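Local atomic coordinates of transferrin (Manduca sexta, PDB entry 6WB6), a protein that transports iron, binding a single ferric ion per molecule together with a carbonate anion. Residues A[388-391]-A[392-396]; A[627-630]-A[631-635]; A[647-650]-A[651-655]; A[361-364]-A[365-369]. One frame throughout, in Å; residues are numbered along the deposited sequence.

Interaction 1. Residues A[388-391]-A[392-396]; sequences NSED and ACLKS
S389 caps the N-terminus of helix 390-399 by taking a bond from A392: N of A392 lies 2.9 Å from OG of S389, with 157° at the hydrogen. This is an N-cap, in which a side-chain oxygen stands in for the carbonyl that the first helical turn lacks. With chi1 of S389 at 72°, OG sits between its own backbone N and carbonyl carbon and faces the first turn, where it also touches CB of A392. L394, one turn after E390, can be followed outward. Its CB lies beside the carbonyl oxygens of E390 and D391, its CG is 3.3 Å from O of E390, and its CD1 reaches CG of E390 at 4.2 Å, the two side chains running alongside and pointing the same way. The carboxylate of E390 goes beyond this pair to a salt bridge with R411, while L394 packs on A415 and Y419 of helix 411-419. C393, on another side of the helix, is tied by a disulfide to C356, which joins this helix to strand 352-357. The straightest backbone bond runs from N of K395 to O of D391, 2.9 Å long with 176° at the hydrogen.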
loop_
_atom_site.group_PDB
_atom_site.type_symbol
_atom_site.label_atom_id
_atom_site.label_comp_id
_atom_site.label_asym_id
_atom_site.label_seq_id
_atom_site.Cartn_x
_atom_site.Cartn_y
_atom_site.Cartn_z
ATOM N N ASN A 388 -16.610 -17.995 -10.787
ATOM C CA ASN A 388 -16.871 -17.557 -12.150
ATOM C C ASN A 388 -17.789 -16.347 -12.213
ATOM O O ASN A 388 -18.129 -15.899 -13.311
ATOM C CB ASN A 388 -17.420 -18.722 -12.977
ATOM C CG ASN A 388 -16.305 -19.616 -13.544
ATOM O OD1 ASN A 388 -15.127 -19.479 -13.188
ATOM N ND2 ASN A 388 -16.677 -20.534 -14.428
ATOM N N SER A 389 -18.148 -15.772 -11.069
ATOM C CA SER A 389 -18.890 -14.523 -11.067
ATOM C C SER A 389 -18.704 -13.804 -9.739
ATOM O O SER A 389 -18.200 -14.359 -8.758
ATOM C CB SER A 389 -20.377 -14.765 -11.289
ATOM O OG SER A 389 -20.925 -15.339 -10.129
ATOM N N GLU A 390 -19.181 -12.566 -9.712
ATOM C CA GLU A 390 -19.210 -11.812 -8.471
ATOM C C GLU A 390 -20.149 -12.470 -7.464
ATOM O O GLU A 390 -19.796 -12.649 -6.297
ATOM C CB GLU A 390 -19.623 -10.370 -8.774
ATOM C CG GLU A 390 -19.901 -9.492 -7.569
ATOM C CD GLU A 390 -20.318 -8.098 -7.968
ATOM O OE1 GLU A 390 -19.459 -7.336 -8.461
ATOM O OE2 GLU A 390 -21.516 -7.778 -7.827
ATOM N N ASP A 391 -21.354 -12.856 -7.908
ATOM C CA ASP A 391 -22.293 -13.503 -6.993
ATOM C C ASP A 391 -21.703 -14.789 -6.430
ATOM O O ASP A 391 -21.915 -15.118 -5.256
ATOM C CB ASP A 391 -23.628 -13.774 -7.692
ATOM C CG ASP A 391 -24.591 -14.530 -6.815
ATOM O OD1 ASP A 391 -25.290 -13.890 -5.979
ATOM O OD2 ASP A 391 -24.633 -15.776 -6.939
ATOM N N ALA A 392 -20.940 -15.523 -7.239
ATOM C CA ALA A 392 -20.322 -16.739 -6.720
ATOM C C ALA A 392 -19.167 -16.429 -5.781
ATOM O O ALA A 392 -18.879 -17.225 -4.882
ATOM C CB ALA A 392 -19.827 -17.633 -7.850
ATOM N N CYS A 393 -18.470 -15.305 -5.987
ATOM C CA CYS A 393 -17.460 -14.903 -5.013
ATOM C C CYS A 393 -18.118 -14.506 -3.702
ATOM O O CYS A 393 -17.596 -14.805 -2.622
ATOM C CB CYS A 393 -16.613 -13.739 -5.552
ATOM S SG CYS A 393 -15.136 -14.255 -6.402
ATOM N N LEU A 394 -19.244 -13.794 -3.782
ATOM C CA LEU A 394 -19.945 -13.394 -2.572
ATOM C C LEU A 394 -20.453 -14.606 -1.815
ATOM O O LEU A 394 -20.288 -14.703 -0.599
ATOM C CB LEU A 394 -21.096 -12.456 -2.917
ATOM C CG LEU A 394 -20.650 -11.134 -3.517
ATOM C CD1 LEU A 394 -21.879 -10.430 -4.029
ATOM C CD2 LEU A 394 -19.884 -10.285 -2.482
ATOM N N LYS A 395 -21.118 -15.528 -2.505
ATOM C CA LYS A 395 -21.500 -16.769 -1.846
ATOM C C LYS A 395 -20.296 -17.421 -1.201
ATOM O O LYS A 395 -20.396 -17.991 -0.111
ATOM C CB LYS A 395 -22.137 -17.732 -2.844
ATOM C CG LYS A 395 -22.436 -19.123 -2.295
ATOM C CD LYS A 395 -23.386 -19.094 -1.070
ATOM C CE LYS A 395 -24.088 -20.459 -0.876
ATOM N NZ LYS A 395 -24.710 -20.646 0.496
ATOM N N SER A 396 -19.155 -17.396 -1.884
ATOM C CA SER A 396 -18.003 -18.102 -1.351
ATOM C C SER A 396 -17.519 -17.449 -0.071
ATOM O O SER A 396 -17.115 -18.146 0.869
ATOM C CB SER A 396 -16.883 -18.154 -2.389
ATOM O OG SER A 396 -15.685 -18.697 -1.854
#

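Interaction 2. Residues A[627-630]-A[631-635]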
loop_
_atom_site.group_PDB
_atom_site.type_symbol
_atom_site.label_atom_id
_atom_site.label_comp_id
_atom_site.label_asym_id
_atom_site.label_seq_id
_atom_site.Cartn_x
_atom_site.Cartn_y
_atom_site.Cartn_z
ATOM N N ASN A 627 -5.362 -5.879 -19.816
ATOM C CA ASN A 627 -6.671 -5.752 -19.189
ATOM C C ASN A 627 -6.635 -4.683 -18.114
ATOM O O ASN A 627 -5.690 -4.607 -17.332
ATOM C CB ASN A 627 -7.126 -7.065 -18.572
ATOM C CG ASN A 627 -7.410 -8.110 -19.608
ATOM O OD1 ASN A 627 -8.512 -8.592 -19.691
ATOM N ND2 ASN A 627 -6.407 -8.453 -20.423
ATOM N N ASN A 628 -7.672 -3.872 -18.074
ATOM C CA ASN A 628 -7.767 -2.825 -17.082
ATOM C C ASN A 628 -8.705 -3.232 -15.966
ATOM O O ASN A 628 -9.539 -4.130 -16.114
ATOM C CB ASN A 628 -8.227 -1.528 -17.732
ATOM C CG ASN A 628 -7.162 -0.954 -18.608
ATOM O OD1 ASN A 628 -6.257 -0.273 -18.123
ATOM N ND2 ASN A 628 -7.207 -1.293 -19.899
ATOM N N ASN A 629 -8.527 -2.575 -14.823
ATOM C CA ASN A 629 -9.476 -2.685 -13.734
ATOM C C ASN A 629 -9.518 -4.095 -13.191
ATOM O O ASN A 629 -10.540 -4.526 -12.662
ATOM C CB ASN A 629 -10.866 -2.257 -14.192
ATOM C CG ASN A 629 -10.860 -0.878 -14.746
ATOM O OD1 ASN A 629 -10.099 -0.014 -14.280
ATOM N ND2 ASN A 629 -11.672 -0.653 -15.768
ATOM N N VAL A 630 -8.403 -4.803 -13.324
ATOM C CA VAL A 630 -8.288 -6.138 -12.767
ATOM C C VAL A 630 -8.104 -6.012 -11.257
ATOM O O VAL A 630 -7.131 -5.406 -10.795
ATOM C CB VAL A 630 -7.127 -6.901 -13.407
ATOM C CG1 VAL A 630 -7.170 -8.334 -12.967
ATOM C CG2 VAL A 630 -7.196 -6.803 -14.937
ATOM N N ILE A 631 -9.033 -6.596 -10.492
ATOM C CA ILE A 631 -9.062 -6.543 -9.021
ATOM C C ILE A 631 -9.345 -5.129 -8.541
ATOM O O ILE A 631 -10.290 -4.904 -7.783
ATOM C CB ILE A 631 -7.764 -7.062 -8.375
ATOM C CG1 ILE A 631 -7.555 -8.529 -8.746
ATOM C CG2 ILE A 631 -7.868 -6.941 -6.848
ATOM C CD1 ILE A 631 -6.367 -9.191 -8.154
ATOM N N PHE A 632 -8.518 -4.174 -8.946
ATOM C CA PHE A 632 -8.734 -2.773 -8.617
ATOM C C PHE A 632 -9.015 -2.012 -9.897
ATOM O O PHE A 632 -8.530 -2.375 -10.971
ATOM C CB PHE A 632 -7.514 -2.152 -7.886
ATOM C CG PHE A 632 -7.025 -2.976 -6.686
ATOM C CD1 PHE A 632 -7.699 -2.938 -5.482
ATOM C CD2 PHE A 632 -5.915 -3.780 -6.795
ATOM C CE1 PHE A 632 -7.295 -3.702 -4.409
ATOM C CE2 PHE A 632 -5.481 -4.540 -5.726
ATOM C CZ PHE A 632 -6.174 -4.498 -4.517
ATOM N N ASN A 633 -9.782 -0.937 -9.783
ATOM C CA ASN A 633 -9.917 -0.060 -10.932
ATOM C C ASN A 633 -8.635 0.728 -11.122
ATOM O O ASN A 633 -8.012 1.163 -10.150
ATOM C CB ASN A 633 -11.091 0.880 -10.757
ATOM C CG ASN A 633 -12.398 0.153 -10.853
ATOM O OD1 ASN A 633 -12.705 -0.402 -11.897
ATOM N ND2 ASN A 633 -13.152 0.106 -9.753
ATOM N N ASN A 634 -8.232 0.888 -12.383
ATOM C CA ASN A 634 -7.041 1.682 -12.693
ATOM C C ASN A 634 -7.120 3.076 -12.088
ATOM O O ASN A 634 -6.089 3.679 -11.806
ATOM C CB ASN A 634 -6.842 1.791 -14.215
ATOM C CG ASN A 634 -6.372 0.487 -14.862
ATOM O OD1 ASN A 634 -6.714 -0.625 -14.420
ATOM N ND2 ASN A 634 -5.600 0.620 -15.942
ATOM N N ALA A 635 -8.324 3.599 -11.862
ATOM C CA ALA A 635 -8.468 4.928 -11.278
ATOM C C ALA A 635 -8.224 4.953 -9.773
ATOM O O ALA A 635 -8.085 6.041 -9.199
ATOM C CB ALA A 635 -9.866 5.485 -11.553
HETATM O O HOH W 1 -10.634 2.647 -13.501
#
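N629 and N634 hold each other by a reciprocal pair of bonds, each backbone N-H going to the other's side-chain oxygen. N of N634 meets OD1 of N629 at 2.8 Å in the carbonyl plane. N of N629 meets OD1 of N634 at 2.7 Å but stands 39° out of the carbonyl plane, hence not on a lone pair. Both bonds are nearly straight. Each asparagine has CG anti to its carbonyl carbon, which sets CG beside its own backbone N, with OD1 turned to the partner's N-H. Across from them OD1 of N633 lies 3.4 Å from CG of N629, the two amide planes steeply turned against each other.

The tight part lies between the two arms of the loop and toward helix 360-375. CA of N629 makes a CA-H...O contact of 2.9 Å with O of F632. V630 and I631 press on helix 360-375 at A362, C366 and M369, and the F632 ring meets W588. O of V630 also accepts from NZ of K365.

The solvent side is looser. There a water donates to OD1 of N629, giving that oxygen a second partner, and accepts from N of A635 at 3.0 Å, bridging the loop beyond the paired asparagines.

At the loop's inner end, N of F632 returns to O of V630 in a weak bond of 2.6 Å; with I631 at phi 67° and psi -57°, this is a classic gamma turn.

Interaction 3. Residues A[647-650]-A[651-655]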
loop_
_atom_site.group_PDB
_atom_site.type_symbol
_atom_site.label_atom_id
_atom_site.label_comp_id
_atom_site.label_asym_id
_atom_site.label_seq_id
_atom_site.Cartn_x
_atom_site.Cartn_y
_atom_site.Cartn_z
ATOM N N PHE A 647 -21.320 2.298 5.641
ATOM C CA PHE A 647 -22.012 1.038 5.401
ATOM C C PHE A 647 -23.498 1.173 5.701
ATOM O O PHE A 647 -24.356 0.855 4.864
ATOM C CB PHE A 647 -21.418 -0.067 6.268
ATOM C CG PHE A 647 -22.073 -1.416 6.071
ATOM C CD1 PHE A 647 -22.646 -1.752 4.857
ATOM C CD2 PHE A 647 -22.096 -2.340 7.100
ATOM C CE1 PHE A 647 -23.231 -2.994 4.675
ATOM C CE2 PHE A 647 -22.666 -3.579 6.933
ATOM C CZ PHE A 647 -23.239 -3.912 5.710
ATOM N N GLU A 648 -23.820 1.647 6.907
ATOM C CA GLU A 648 -25.210 1.681 7.328
ATOM C C GLU A 648 -26.021 2.628 6.470
ATOM O O GLU A 648 -27.149 2.302 6.087
ATOM C CB GLU A 648 -25.287 2.048 8.801
ATOM C CG GLU A 648 -24.729 0.904 9.615
ATOM C CD GLU A 648 -24.626 1.190 11.098
ATOM O OE1 GLU A 648 -24.759 2.373 11.516
ATOM O OE2 GLU A 648 -24.399 0.207 11.831
ATOM N N LYS A 649 -25.439 3.770 6.093
ATOM C CA LYS A 649 -26.129 4.646 5.162
ATOM C C LYS A 649 -26.360 3.957 3.816
ATOM O O LYS A 649 -27.442 4.077 3.231
ATOM C CB LYS A 649 -25.352 5.945 4.975
ATOM C CG LYS A 649 -25.968 6.777 3.875
ATOM C CD LYS A 649 -25.842 8.255 4.063
ATOM C CE LYS A 649 -26.743 8.973 3.071
ATOM N NZ LYS A 649 -26.136 10.261 2.665
ATOM N N PHE A 650 -25.363 3.220 3.308
ATOM C CA PHE A 650 -25.554 2.526 2.035
ATOM C C PHE A 650 -26.677 1.503 2.140
ATOM O O PHE A 650 -27.439 1.310 1.187
ATOM C CB PHE A 650 -24.256 1.850 1.580
ATOM C CG PHE A 650 -23.173 2.822 1.135
ATOM C CD1 PHE A 650 -23.489 3.973 0.430
ATOM C CD2 PHE A 650 -21.849 2.582 1.436
ATOM C CE1 PHE A 650 -22.500 4.850 0.037
ATOM C CE2 PHE A 650 -20.871 3.458 1.058
ATOM C CZ PHE A 650 -21.193 4.585 0.356
ATOM N N LYS A 651 -26.807 0.852 3.297
ATOM C CA LYS A 651 -27.898 -0.098 3.484
ATOM C C LYS A 651 -29.247 0.600 3.512
ATOM O O LYS A 651 -30.233 0.073 2.982
ATOM C CB LYS A 651 -27.697 -0.894 4.771
ATOM C CG LYS A 651 -26.598 -1.930 4.683
ATOM C CD LYS A 651 -26.663 -2.906 5.834
ATOM C CE LYS A 651 -26.488 -2.208 7.169
ATOM N NZ LYS A 651 -25.896 -3.132 8.149
ATOM N N THR A 652 -29.322 1.779 4.124
ATOM C CA THR A 652 -30.605 2.469 4.165
ATOM C C THR A 652 -31.005 2.909 2.766
ATOM O O THR A 652 -32.159 2.728 2.354
ATOM C CB THR A 652 -30.551 3.668 5.124
ATOM O OG1 THR A 652 -30.128 3.219 6.422
ATOM C CG2 THR A 652 -31.923 4.336 5.257
ATOM N N ILE A 653 -30.051 3.450 2.005
ATOM C CA ILE A 653 -30.339 3.860 0.638
ATOM C C ILE A 653 -30.889 2.687 -0.165
ATOM O O ILE A 653 -31.939 2.786 -0.811
ATOM C CB ILE A 653 -29.081 4.448 -0.010
ATOM C CG1 ILE A 653 -28.801 5.828 0.616
ATOM C CG2 ILE A 653 -29.258 4.492 -1.516
ATOM C CD1 ILE A 653 -27.475 6.481 0.174
ATOM N N HIS A 654 -30.176 1.562 -0.148
ATOM C CA HIS A 654 -30.662 0.361 -0.818
ATOM C C HIS A 654 -32.040 -0.056 -0.312
ATOM O O HIS A 654 -32.890 -0.485 -1.102
ATOM C CB HIS A 654 -29.668 -0.766 -0.608
ATOM C CG HIS A 654 -30.115 -2.079 -1.155
ATOM N ND1 HIS A 654 -30.085 -2.376 -2.501
ATOM C CD2 HIS A 654 -30.581 -3.188 -0.535
ATOM C CE1 HIS A 654 -30.521 -3.610 -2.688
ATOM N NE2 HIS A 654 -30.841 -4.121 -1.512
ATOM N N ASP A 655 -32.282 0.048 1.004
ATOM C CA ASP A 655 -33.586 -0.357 1.521
ATOM C C ASP A 655 -34.688 0.499 0.920
ATOM O O ASP A 655 -35.729 -0.021 0.495
ATOM C CB ASP A 655 -33.620 -0.284 3.054
ATOM C CG ASP A 655 -33.133 -1.574 3.721
ATOM O OD1 ASP A 655 -33.045 -2.620 3.054
ATOM O OD2 ASP A 655 -32.827 -1.548 4.925
#
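Helix 644-659 carries a cation-pi pair one turn apart, F647 and K651. NZ of K651 stands 4.0 Å from the centroid of the F647 ring and 32° off its normal, so the charge is off-centre. The methylene next to it is better placed over the face: CE lies 4.1 Å from the centroid and only 15° off the normal, a CH-pi contact. Closer to the backbone, CG and CD of K651 run past CE1 and CZ of F647, with CG 3.5 Å from CE1. The lysine is bent at chi3 (-61°), a turn that brings its end back across the ring instead of straight away from the helix. OE2 of E648 is 5.2 Å from NZ, too far for contact but near enough that its charge may favour the lysine's position.

This helix lies near the C-terminus of the second transferrin-like half and packs between other elements there. F647 rests on A416 of helix 411-419 and on H422 and P423 of strand 422-428, while I653 touches F467 and F475 of helix 467-479. A leucine in place of F647 would probably deprive the K651 ammonium of its aromatic face and free the lysine chain to swing. On another side of the helix K649 crosses I653, its CE 3.9 Å from CD1, and the backbone bond from N of I653 to O of K649 is 3.0 Å long and nearly straight.

Interaction 4. Residues A[361-364]-A[365-369]; sequences VALS and KCRAM
L363 covers one face of the R367 guanidinium, one turn along the helix of the beta-alpha-beta unit formed by strand 352-357, helix 360-375 and strand 381-386. CD2 of L363 stands 3.4 Å from the guanidinium plane, offset toward its rim, and comes within 3.6 Å of NH1. The other methyl, CD1, is 3.8 Å from NE, so the whole isopropyl group lies against that face. L363 has CG opposite its backbone N (chi1 -178°). In R367, chi1 of -75° sets CG beside the backbone N and sends the chain back along the helix toward the leucine, and the extended run from CG to NE gives it the reach. With only an alanine at L363, the guanidinium would probably lose this apolar cover and be free to turn.

In the next shell the strands back the leucine. It packs on V357 of strand 352-357 and on C384 and Q386 of strand 381-386, while C366 forms a disulfide with C384 that locks helix to strand. K365 points elsewhere, its fully extended chain sending NZ to the backbone oxygen of I620.

Within the helix the turn is closed by regular backbone bonds, among them R367 N to L363 O at 3.0 Å. The carbonyl of V361 is gripped twice: its O accepts from N of K365 at 2.8 Å and from OG of S364 at a very short 2.5 Å, an OG that is also bonded to O of N360.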
loop_
_atom_site.group_PDB
_atom_site.type_symbol
_atom_site.label_atom_id
_atom_site.label_comp_id
_atom_site.label_asym_id
_atom_site.label_seq_id
_atom_site.Cartn_x
_atom_site.Cartn_y
_atom_site.Cartn_z
ATOM N N VAL A 361 -7.348 -13.915 -15.496
ATOM C CA VAL A 361 -6.380 -12.831 -15.419
ATOM C C VAL A 361 -6.319 -12.302 -13.991
ATOM O O VAL A 361 -5.241 -12.121 -13.427
ATOM C CB VAL A 361 -6.699 -11.713 -16.432
ATOM C CG1 VAL A 361 -8.052 -11.139 -16.239
ATOM C CG2 VAL A 361 -5.669 -10.603 -16.313
ATOM N N ALA A 362 -7.478 -12.077 -13.374
ATOM C CA ALA A 362 -7.483 -11.617 -11.988
ATOM C C ALA A 362 -6.811 -12.623 -11.068
ATOM O O ALA A 362 -6.028 -12.241 -10.186
ATOM C CB ALA A 362 -8.903 -11.337 -11.553
ATOM N N LEU A 363 -7.077 -13.914 -11.265
ATOM C CA LEU A 363 -6.334 -14.927 -10.526
ATOM C C LEU A 363 -4.826 -14.739 -10.689
ATOM O O LEU A 363 -4.065 -14.866 -9.729
ATOM C CB LEU A 363 -6.721 -16.321 -10.994
ATOM C CG LEU A 363 -6.051 -17.470 -10.257
ATOM C CD1 LEU A 363 -6.356 -17.385 -8.802
ATOM C CD2 LEU A 363 -6.536 -18.819 -10.838
ATOM N N SER A 364 -4.364 -14.514 -11.917
ATOM C CA SER A 364 -2.927 -14.392 -12.098
ATOM C C SER A 364 -2.406 -13.100 -11.477
ATOM O O SER A 364 -1.291 -13.086 -10.951
ATOM C CB SER A 364 -2.567 -14.472 -13.572
ATOM O OG SER A 364 -3.327 -13.533 -14.293
ATOM N N LYS A 365 -3.196 -12.024 -11.519
ATOM C CA LYS A 365 -2.772 -10.785 -10.879
ATOM C C LYS A 365 -2.728 -10.955 -9.370
ATOM O O LYS A 365 -1.792 -10.484 -8.706
ATOM C CB LYS A 365 -3.707 -9.629 -11.277
ATOM C CG LYS A 365 -3.258 -8.263 -10.728
ATOM C CD LYS A 365 -4.134 -7.099 -11.166
ATOM C CE LYS A 365 -3.711 -5.829 -10.431
ATOM N NZ LYS A 365 -4.404 -4.572 -10.867
ATOM N N CYS A 366 -3.709 -11.662 -8.815
ATOM C CA CYS A 366 -3.720 -11.920 -7.377
ATOM C C CYS A 366 -2.519 -12.761 -6.954
ATOM O O CYS A 366 -1.929 -12.540 -5.888
ATOM C CB CYS A 366 -5.034 -12.606 -7.003
ATOM S SG CYS A 366 -5.166 -13.050 -5.291
ATOM N N ARG A 367 -2.116 -13.716 -7.794
ATOM C CA ARG A 367 -0.976 -14.558 -7.442
ATOM C C ARG A 367 0.339 -13.793 -7.530
ATOM O O ARG A 367 1.237 -14.025 -6.718
ATOM C CB ARG A 367 -0.928 -15.787 -8.336
ATOM C CG ARG A 367 -1.994 -16.813 -7.935
ATOM C CD ARG A 367 -1.980 -18.053 -8.848
ATOM N NE ARG A 367 -2.938 -19.050 -8.374
ATOM C CZ ARG A 367 -3.497 -19.976 -9.143
ATOM N NH1 ARG A 367 -3.197 -20.038 -10.442
ATOM N NH2 ARG A 367 -4.361 -20.839 -8.607
ATOM N N ALA A 368 0.496 -12.922 -8.535
ATOM C CA ALA A 368 1.714 -12.118 -8.612
ATOM C C ALA A 368 1.750 -11.120 -7.462
ATOM O O ALA A 368 2.793 -10.908 -6.844
ATOM C CB ALA A 368 1.802 -11.405 -9.969
ATOM N N MET A 369 0.594 -10.558 -7.125
ATOM C CA MET A 369 0.490 -9.681 -5.968
ATOM C C MET A 369 0.790 -10.422 -4.671
ATOM O O MET A 369 1.418 -9.868 -3.764
ATOM C CB MET A 369 -0.904 -9.070 -5.935
ATOM C CG MET A 369 -1.148 -8.087 -4.843
ATOM S SD MET A 369 -2.575 -7.083 -5.245
ATOM C CE MET A 369 -3.781 -8.349 -5.616
#

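All four contacts belong to the second transferrin-like half of the chain and come in the order 4, 1, 2, 3. Interaction 4 sits on helix 360-375, interaction 1 on helix 390-399 just after strand 381-386, and interaction 2 in the loop before strand 638-641, whose successor, helix 644-659, holds interaction 3. Interactions 2 and 4, with centres about 12 Å apart, touch: CG1 of V630 packs 3.4 Å from CA of A362, so a late loop closes over the first helix of this half. Interaction 1 lies about 17 Å from interaction 4, centre to centre, and interaction 3 is remote, about 32 Å from interaction 4, centre to centre. All are structural packing away from the annotated iron and carbonate sites.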